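Side-chain contacts in putative DsbA oxidoreductase SCO1869 (Streptomyces coelicolor A3, PDB 3GL5), which probably acts as a thiol-disulfide oxidoreductase of the DsbA family, though its function has not been established: residues K25-F30 with D34-V39; M3-W8 with A21-A26; Y193-A198 with E202-A207. All blocks are in the same frame, centred on the assembly; numbering follows the deposited sequence. Where two conformers were deposited one is given.

Contact 1 (K25-F30 with D34-V39); sequences KALAAF and DGVEVV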
loop_
_atom_site.group_PDB
_atom_site.type_symbol
_atom_site.label_atom_id
_atom_site.label_comp_id
_atom_site.label_asym_id
_atom_site.label_seq_id
_atom_site.Cartn_x
_atom_site.Cartn_y
_atom_site.Cartn_z
ATOM N N LYS A 25 12.328 11.219 12.818
ATOM C CA LYS A 25 12.684 11.552 14.179
ATOM C C LYS A 25 11.401 11.774 15.008
ATOM O O LYS A 25 11.284 11.247 16.094
ATOM C CB LYS A 25 13.660 12.734 14.206
ATOM C CG LYS A 25 13.743 13.438 15.548
ATOM C CD LYS A 25 14.656 14.670 15.509
ATOM C CE LYS A 25 15.952 14.369 16.218
ATOM N NZ LYS A 25 16.521 15.560 16.967
ATOM N N ALA A 26 10.428 12.502 14.465
ATOM C CA ALA A 26 9.162 12.752 15.164
ATOM C C ALA A 26 8.381 11.453 15.370
ATOM O O ALA A 26 7.733 11.238 16.421
ATOM C CB ALA A 26 8.320 13.735 14.376
ATOM N N LEU A 27 8.438 10.579 14.372
ATOM C CA LEU A 27 7.673 9.363 14.427
ATOM C C LEU A 27 8.212 8.420 15.554
ATOM O O LEU A 27 7.428 7.760 16.275
ATOM C CB LEU A 27 7.680 8.693 13.050
ATOM C CG LEU A 27 6.984 7.339 13.018
ATOM C CD1 LEU A 27 5.557 7.518 13.545
ATOM C CD2 LEU A 27 7.011 6.634 11.621
ATOM N N ALA A 28 9.542 8.375 15.687
ATOM C CA ALA A 28 10.200 7.560 16.694
ATOM C C ALA A 28 9.877 8.023 18.107
ATOM O O ALA A 28 9.883 7.231 19.040
ATOM C CB ALA A 28 11.683 7.498 16.459
ATOM N N ALA A 29 9.512 9.283 18.274
ATOM C CA ALA A 29 9.121 9.736 19.604
ATOM C C ALA A 29 7.604 9.777 19.766
ATOM O O ALA A 29 7.121 10.158 20.811
ATOM C CB ALA A 29 9.734 11.097 19.910
ATOM N N PHE A 30 6.849 9.391 18.743
ATOM C CA PHE A 30 5.369 9.375 18.829
ATOM C C PHE A 30 4.872 8.140 19.633
ATOM O O PHE A 30 5.344 7.042 19.365
ATOM C CB PHE A 30 4.777 9.369 17.411
ATOM C CG PHE A 30 3.275 9.366 17.362
ATOM C CD1 PHE A 30 2.536 10.362 18.012
ATOM C CD2 PHE A 30 2.609 8.395 16.634
ATOM C CE1 PHE A 30 1.147 10.359 17.951
ATOM C CE2 PHE A 30 1.243 8.372 16.555
ATOM C CZ PHE A 30 0.492 9.367 17.220
ATOM N N ASP A 34 3.776 2.472 16.673
ATOM C CA ASP A 34 3.520 1.063 16.319
ATOM C C ASP A 34 2.289 0.922 15.414
ATOM O O ASP A 34 2.208 0.005 14.600
ATOM C CB ASP A 34 3.411 0.166 17.570
ATOM C CG ASP A 34 2.372 0.654 18.582
ATOM O OD1 ASP A 34 2.193 1.894 18.813
ATOM O OD2 ASP A 34 1.734 -0.225 19.200
ATOM N N GLY A 35 1.353 1.857 15.533
ATOM C CA GLY A 35 0.172 1.858 14.676
ATOM C C GLY A 35 0.252 2.723 13.420
ATOM O O GLY A 35 -0.756 2.939 12.782
ATOM N N VAL A 36 1.429 3.209 13.038
ATOM C CA VAL A 36 1.515 4.109 11.880
ATOM C C VAL A 36 2.149 3.386 10.698
ATOM O O VAL A 36 3.204 2.775 10.850
ATOM C CB VAL A 36 2.333 5.378 12.207
ATOM C CG1 VAL A 36 2.518 6.280 10.931
ATOM C CG2 VAL A 36 1.700 6.169 13.391
ATOM N N GLU A 37 1.523 3.446 9.521
ATOM C CA GLU A 37 2.165 2.946 8.308
ATOM C C GLU A 37 2.572 4.136 7.432
ATOM O O GLU A 37 1.762 5.013 7.184
ATOM C CB GLU A 37 1.209 2.074 7.522
ATOM C CG GLU A 37 1.934 1.240 6.485
ATOM C CD GLU A 37 1.063 0.821 5.310
ATOM O OE1 GLU A 37 -0.174 1.095 5.333
ATOM O OE2 GLU A 37 1.632 0.195 4.365
ATOM N N VAL A 38 3.830 4.152 6.982
ATOM C CA VAL A 38 4.381 5.227 6.151
ATOM C C VAL A 38 4.474 4.721 4.706
ATOM O O VAL A 38 5.049 3.655 4.457
ATOM C CB VAL A 38 5.776 5.633 6.643
ATOM C CG1 VAL A 38 6.388 6.729 5.750
ATOM C CG2 VAL A 38 5.700 6.094 8.085
ATOM N N VAL A 39 3.884 5.460 3.768
ATOM C CA VAL A 39 3.884 5.070 2.370
ATOM C C VAL A 39 4.518 6.241 1.603
ATOM O O VAL A 39 4.094 7.397 1.771
ATOM C CB VAL A 39 2.440 4.790 1.857
ATOM C CG1 VAL A 39 2.412 4.584 0.292
ATOM C CG2 VAL A 39 1.844 3.587 2.551
#
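L27 lays its two methyl branches over the valines that strand 36-42 turns toward helix 14-28: CD1 lies 4.1 Å from V36 CG2, and CD2 reaches 3.8 Å from V38 CG2. One leucine therefore spans two residues of the strand that sit on the same side of it, with E37 between them pointing the other way. CG of L27 is anti to the backbone N (chi1 176°), which extends the fork from the helix to the strand, where leucine and valines slide past one another in opposite directions. F30, just beyond the helix, adds a second contact to V36. Its side chain crosses the valine at about a right angle, and V36 CG2 sits at the ring edge, near the ring plane, 3.9 Å from F30 CE2. That same methyl thus has leucine and phenylalanine as neighbours. F30 also packs on L208 and T209 of helix 201-213, and V36 touches M3 and V5 of the adjacent strand. This is the second half of the beta-alpha-beta unit made by strand 3-9, helix 14-28 and strand 36-42, at the end where the chain leaves the helix and enters strand 36-42, outermost in the sheet of this chain. Every approach is carbon to carbon, so the helix end and strand are held together here by dispersion and the exclusion of water, without directional bonds.

Contact 2 (M3-W8 with A21-A26); sequences MRVEIW and ARFEKA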
loop_
_atom_site.group_PDB
_atom_site.type_symbol
_atom_site.label_atom_id
_atom_site.label_comp_id
_atom_site.label_asym_id
_atom_site.label_seq_id
_atom_site.Cartn_x
_atom_site.Cartn_y
_atom_site.Cartn_z
HETATM N N MSE A 3 -3.227 4.103 11.604
HETATM C CA MSE A 3 -3.441 5.086 10.537
HETATM C C MSE A 3 -2.255 5.131 9.582
HETATM O O MSE A 3 -1.157 4.710 9.931
HETATM C CB MSE A 3 -3.684 6.503 11.114
HETATM C CG MSE A 3 -2.511 7.120 11.788
HETATM SE SE MSE A 3 -2.817 8.998 12.375
HETATM C CE MSE A 3 -0.991 9.265 12.932
ATOM N N ARG A 4 -2.483 5.669 8.388
ATOM C CA ARG A 4 -1.439 5.755 7.366
ATOM C C ARG A 4 -0.946 7.204 7.234
ATOM O O ARG A 4 -1.741 8.137 7.337
ATOM C CB ARG A 4 -1.992 5.229 6.021
ATOM C CG ARG A 4 -0.943 5.106 4.944
ATOM C CD ARG A 4 -1.454 4.571 3.603
ATOM N NE ARG A 4 -2.694 5.188 3.116
ATOM C CZ ARG A 4 -3.109 5.130 1.847
ATOM N NH1 ARG A 4 -2.345 4.519 0.931
ATOM N NH2 ARG A 4 -4.276 5.690 1.487
ATOM N N VAL A 5 0.361 7.371 7.067
ATOM C CA VAL A 5 0.983 8.653 6.689
ATOM C C VAL A 5 1.649 8.534 5.282
ATOM O O VAL A 5 2.642 7.783 5.104
ATOM C CB VAL A 5 2.052 9.122 7.729
ATOM C CG1 VAL A 5 2.805 10.350 7.212
ATOM C CG2 VAL A 5 1.403 9.424 9.052
ATOM N N GLU A 6 1.102 9.256 4.296
ATOM C CA GLU A 6 1.679 9.283 2.936
ATOM C C GLU A 6 2.581 10.497 2.738
ATOM O O GLU A 6 2.246 11.624 3.154
ATOM C CB GLU A 6 0.583 9.315 1.897
ATOM C CG GLU A 6 -0.460 8.208 2.085
ATOM C CD GLU A 6 -1.722 8.487 1.344
ATOM O OE1 GLU A 6 -2.623 9.139 1.907
ATOM O OE2 GLU A 6 -1.790 8.099 0.161
ATOM N N ILE A 7 3.727 10.274 2.124
ATOM C CA ILE A 7 4.716 11.342 1.994
ATOM C C ILE A 7 5.089 11.521 0.526
ATOM O O ILE A 7 5.804 10.677 -0.045
ATOM C CB ILE A 7 6.016 11.016 2.770
ATOM C CG1 ILE A 7 5.708 10.639 4.211
ATOM C CG2 ILE A 7 7.026 12.157 2.628
ATOM C CD1 ILE A 7 6.982 10.316 5.033
ATOM N N TRP A 8 4.626 12.602 -0.081
ATOM C CA TRP A 8 5.032 12.930 -1.467
ATOM C C TRP A 8 6.372 13.638 -1.479
ATOM O O TRP A 8 6.572 14.554 -0.710
ATOM C CB TRP A 8 3.980 13.814 -2.124
ATOM C CG TRP A 8 2.872 13.053 -2.702
ATOM C CD1 TRP A 8 2.739 12.677 -4.014
ATOM C CD2 TRP A 8 1.713 12.546 -2.021
ATOM N NE1 TRP A 8 1.558 11.981 -4.196
ATOM C CE2 TRP A 8 0.910 11.891 -2.990
ATOM C CE3 TRP A 8 1.271 12.583 -0.688
ATOM C CZ2 TRP A 8 -0.305 11.267 -2.664
ATOM C CZ3 TRP A 8 0.055 11.980 -0.367
ATOM C CH2 TRP A 8 -0.703 11.313 -1.333
ATOM N N ALA A 21 13.912 12.970 7.313
ATOM C CA ALA A 21 14.631 12.670 8.553
ATOM C C ALA A 21 13.924 13.303 9.743
ATOM O O ALA A 21 13.816 12.687 10.830
ATOM C CB ALA A 21 16.059 13.153 8.464
ATOM N N ARG A 22 13.419 14.520 9.543
ATOM C CA ARG A 22 12.688 15.221 10.606
ATOM C C ARG A 22 11.407 14.471 10.999
ATOM O O ARG A 22 11.100 14.326 12.181
ATOM C CB ARG A 22 12.400 16.677 10.220
ATOM C CG ARG A 22 13.444 17.583 10.692
ATOM C CD ARG A 22 13.269 19.000 10.219
ATOM N NE ARG A 22 14.538 19.725 10.246
ATOM C CZ ARG A 22 14.691 20.958 9.765
ATOM N NH1 ARG A 22 13.680 21.587 9.201
ATOM N NH2 ARG A 22 15.863 21.561 9.812
ATOM N N PHE A 23 10.686 13.987 9.991
ATOM C CA PHE A 23 9.494 13.217 10.209
ATOM C C PHE A 23 9.798 11.931 10.942
ATOM O O PHE A 23 9.027 11.521 11.829
ATOM C CB PHE A 23 8.801 12.852 8.898
ATOM C CG PHE A 23 7.677 11.897 9.099
ATOM C CD1 PHE A 23 6.472 12.335 9.632
ATOM C CD2 PHE A 23 7.860 10.534 8.862
ATOM C CE1 PHE A 23 5.451 11.452 9.880
ATOM C CE2 PHE A 23 6.837 9.626 9.110
ATOM C CZ PHE A 23 5.627 10.080 9.595
ATOM N N GLU A 24 10.872 11.258 10.534
ATOM C CA GLU A 24 11.187 9.972 11.112
ATOM C C GLU A 24 11.568 10.159 12.577
ATOM O O GLU A 24 11.156 9.390 13.484
ATOM C CB GLU A 24 12.315 9.317 10.332
ATOM C CG GLU A 24 11.839 8.635 9.041
ATOM C CD GLU A 24 12.974 8.293 8.083
ATOM O OE1 GLU A 24 14.168 8.429 8.442
ATOM O OE2 GLU A 24 12.676 7.913 6.936
ATOM N N LYS A 25 12.328 11.219 12.818
ATOM C CA LYS A 25 12.684 11.552 14.179
ATOM C C LYS A 25 11.401 11.774 15.008
ATOM O O LYS A 25 11.284 11.247 16.094
ATOM C CB LYS A 25 13.660 12.734 14.206
ATOM C CG LYS A 25 13.743 13.438 15.548
ATOM C CD LYS A 25 14.656 14.670 15.509
ATOM C CE LYS A 25 15.952 14.369 16.218
ATOM N NZ LYS A 25 16.521 15.560 16.967
ATOM N N ALA A 26 10.428 12.502 14.465
ATOM C CA ALA A 26 9.162 12.752 15.164
ATOM C C ALA A 26 8.381 11.453 15.370
ATOM O O ALA A 26 7.733 11.238 16.421
ATOM C CB ALA A 26 8.320 13.735 14.376
#
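F23 runs from the helix toward strand 3-9. From CB the chain goes to CG, and with chi1 at 172° the ring is swung out from the helix toward the strand. Along one rim of the ring CD2 meets I7 CD1 at 3.9 Å, and CE2 is close to the same methyl. Along the other rim CE1 lies 3.9 Å from V5 CG1. At the tip, CZ comes within 3.7 Å of V5 CG1 and also nears V5 CB. Both methyls lie on the same side of the ring plane, I7 CD1 by the CD2-CE2 bond and V5 CG1 by the CE1-CZ bond, and both approach obliquely. The V5 and F23 side chains come at each other from opposite directions, whereas I7 slants across the phenylalanine. Replacing F23 by an alanine would probably leave V5 CG1 and I7 CD1 without their shared partner and open a gap between helix and sheet. The contact joins the first strand and the helix of the beta-alpha-beta unit of a thioredoxin-like fold, the helix whose N-terminal end carries the C13-C16 disulfide. All three touching residues are buried and the meeting atoms are all carbon, so the contact depends on shape and burial, with no polar group at the meeting surfaces that needs a partner.

Contact 3 (Y193-A198 with E202-A207); sequences YGVSGA and EVFTQA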
loop_
_atom_site.group_PDB
_atom_site.type_symbol
_atom_site.label_atom_id
_atom_site.label_comp_id
_atom_site.label_asym_id
_atom_site.label_seq_id
_atom_site.Cartn_x
_atom_site.Cartn_y
_atom_site.Cartn_z
ATOM N N TYR A 193 -5.302 15.304 7.586
ATOM C CA TYR A 193 -4.428 16.443 7.778
ATOM C C TYR A 193 -3.297 16.489 6.747
ATOM O O TYR A 193 -2.605 15.499 6.538
ATOM C CB TYR A 193 -3.854 16.388 9.188
ATOM C CG TYR A 193 -4.816 16.890 10.241
ATOM C CD1 TYR A 193 -4.829 18.237 10.600
ATOM C CD2 TYR A 193 -5.727 16.030 10.869
ATOM C CE1 TYR A 193 -5.705 18.724 11.574
ATOM C CE2 TYR A 193 -6.615 16.511 11.848
ATOM C CZ TYR A 193 -6.592 17.859 12.183
ATOM O OH TYR A 193 -7.451 18.371 13.129
ATOM N N GLY A 194 -3.107 17.647 6.119
ATOM C CA GLY A 194 -1.967 17.853 5.226
ATOM C C GLY A 194 -0.865 18.652 5.889
ATOM O O GLY A 194 -1.098 19.719 6.396
ATOM N N VAL A 195 0.350 18.146 5.879
ATOM C CA VAL A 195 1.473 18.933 6.349
ATOM C C VAL A 195 2.484 19.177 5.230
ATOM O O VAL A 195 2.923 18.248 4.549
ATOM C CB VAL A 195 2.138 18.275 7.574
ATOM C CG1 VAL A 195 3.418 19.009 7.942
ATOM C CG2 VAL A 195 1.134 18.272 8.737
ATOM N N SER A 196 2.849 20.444 5.054
ATOM C CA SER A 196 3.691 20.825 3.952
ATOM C C SER A 196 5.030 21.392 4.408
ATOM O O SER A 196 5.104 22.147 5.377
ATOM C CB SER A 196 2.952 21.836 3.079
ATOM O OG SER A 196 3.889 22.601 2.356
ATOM N N GLY A 197 6.087 21.037 3.692
ATOM C CA GLY A 197 7.433 21.489 4.025
ATOM C C GLY A 197 8.153 20.691 5.104
ATOM O O GLY A 197 7.546 19.854 5.812
ATOM N N ALA A 198 9.461 20.941 5.205
ATOM C CA ALA A 198 10.326 20.340 6.233
ATOM C C ALA A 198 10.145 21.026 7.601
ATOM O O ALA A 198 10.997 21.764 8.098
ATOM C CB ALA A 198 11.793 20.359 5.802
ATOM N N GLU A 202 8.777 18.826 16.034
ATOM C CA GLU A 202 7.710 19.322 16.940
ATOM C C GLU A 202 6.355 19.403 16.300
ATOM O O GLU A 202 5.371 18.908 16.871
ATOM C CB GLU A 202 8.006 20.735 17.512
ATOM C CG GLU A 202 9.229 20.811 18.372
ATOM C CD GLU A 202 9.559 19.457 18.991
ATOM O OE1 GLU A 202 8.642 18.806 19.557
ATOM O OE2 GLU A 202 10.733 19.035 18.885
ATOM N N VAL A 203 6.300 20.076 15.154
ATOM C CA VAL A 203 5.076 20.160 14.396
ATOM C C VAL A 203 4.665 18.740 13.974
ATOM O O VAL A 203 3.524 18.332 14.237
ATOM C CB VAL A 203 5.202 21.114 13.203
ATOM C CG1 VAL A 203 3.872 21.265 12.523
ATOM C CG2 VAL A 203 5.689 22.486 13.686
ATOM N N PHE A 204 5.601 17.975 13.392
ATOM C CA PHE A 204 5.289 16.594 12.976
ATOM C C PHE A 204 4.683 15.774 14.126
ATOM O O PHE A 204 3.651 15.130 13.979
ATOM C CB PHE A 204 6.512 15.898 12.418
ATOM C CG PHE A 204 6.866 16.329 11.045
ATOM C CD1 PHE A 204 5.890 16.402 10.052
ATOM C CD2 PHE A 204 8.161 16.678 10.737
ATOM C CE1 PHE A 204 6.215 16.795 8.758
ATOM C CE2 PHE A 204 8.505 17.093 9.448
ATOM C CZ PHE A 204 7.533 17.135 8.457
ATOM N N THR A 205 5.321 15.848 15.290
ATOM C CA THR A 205 4.813 15.209 16.487
ATOM C C THR A 205 3.366 15.621 16.768
ATOM O O THR A 205 2.490 14.762 16.922
ATOM C CB THR A 205 5.798 15.471 17.665
ATOM O OG1 THR A 205 6.816 14.464 17.612
ATOM C CG2 THR A 205 5.115 15.426 19.029
ATOM N N GLN A 206 3.148 16.938 16.817
ATOM C CA GLN A 206 1.827 17.561 16.952
ATOM C C GLN A 206 0.817 17.022 15.944
ATOM O O GLN A 206 -0.291 16.615 16.322
ATOM C CB GLN A 206 1.941 19.078 16.776
ATOM C CG GLN A 206 0.674 19.737 16.242
ATOM C CD GLN A 206 -0.526 19.546 17.162
ATOM O OE1 GLN A 206 -0.374 19.357 18.373
ATOM N NE2 GLN A 206 -1.731 19.602 16.591
ATOM N N ALA A 207 1.219 17.033 14.671
ATOM C CA ALA A 207 0.398 16.557 13.551
ATOM C C ALA A 207 0.023 15.076 13.732
ATOM O O ALA A 207 -1.144 14.726 13.635
ATOM C CB ALA A 207 1.112 16.766 12.204
#
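V195 divides its methyls between two residues of helix 201-213. CG1 lies 3.7 Å from F204 CE1 and a little farther from CD1, while CG2 rests 3.8 Å from A207 CB. The two methyls reach residues three positions apart, nearly one helical turn. The aromatic contacts centre on F204, whose side chain crosses that of V195 at a slant; CG stands beside the backbone N (chi1 -76°), and the ring, at the end of a bond that does not itself aim at the strand, arrives beside V195. It also meets F187, with ring planes at about 60°, and packs on R22 and A26 of helix 14-28. Strand 193-196 is one of the two outermost strands of the mixed sheet within the chain, and helix 201-213 follows it and packs back on the sheet, as in thioredoxin-like folds. In the dimer V195 and its neighbours Y193 and G194 pair in a parallel ladder with a strand of the second subunit, whose I221 also packs on V195 and A207. The one approach involving a polar atom is van der Waals contact: G197 O lies 3.8 Å from F204 CZ, obliquely to the ring. G197 has a positive phi (83°), and with its backbone angles a side chain would be jammed against the carbonyl O of S196.

Contacts 1 and 2 lie with centres about 6 Å apart and share K25 and A26. Their strands are parallel neighbours in the sheet, joined by probable hydrogen bonds from V5 N to E37 O (2.7 Å) and from I7 N to V39 O (2.9 Å). Contact 3 is about 9 Å from contact 2 and 12 Å from contact 1, centre to centre. It meets helix 14-28 where A26 CB lies 3.4 Å from F204 CB and F23 CA 3.7 Å from F204 CD2, so the two helices pack on each other. The C13-C16 disulfide, a probable redox site, is carried at the N-terminal end of helix 14-28; the I7 side chain and G197 lie near it without touching.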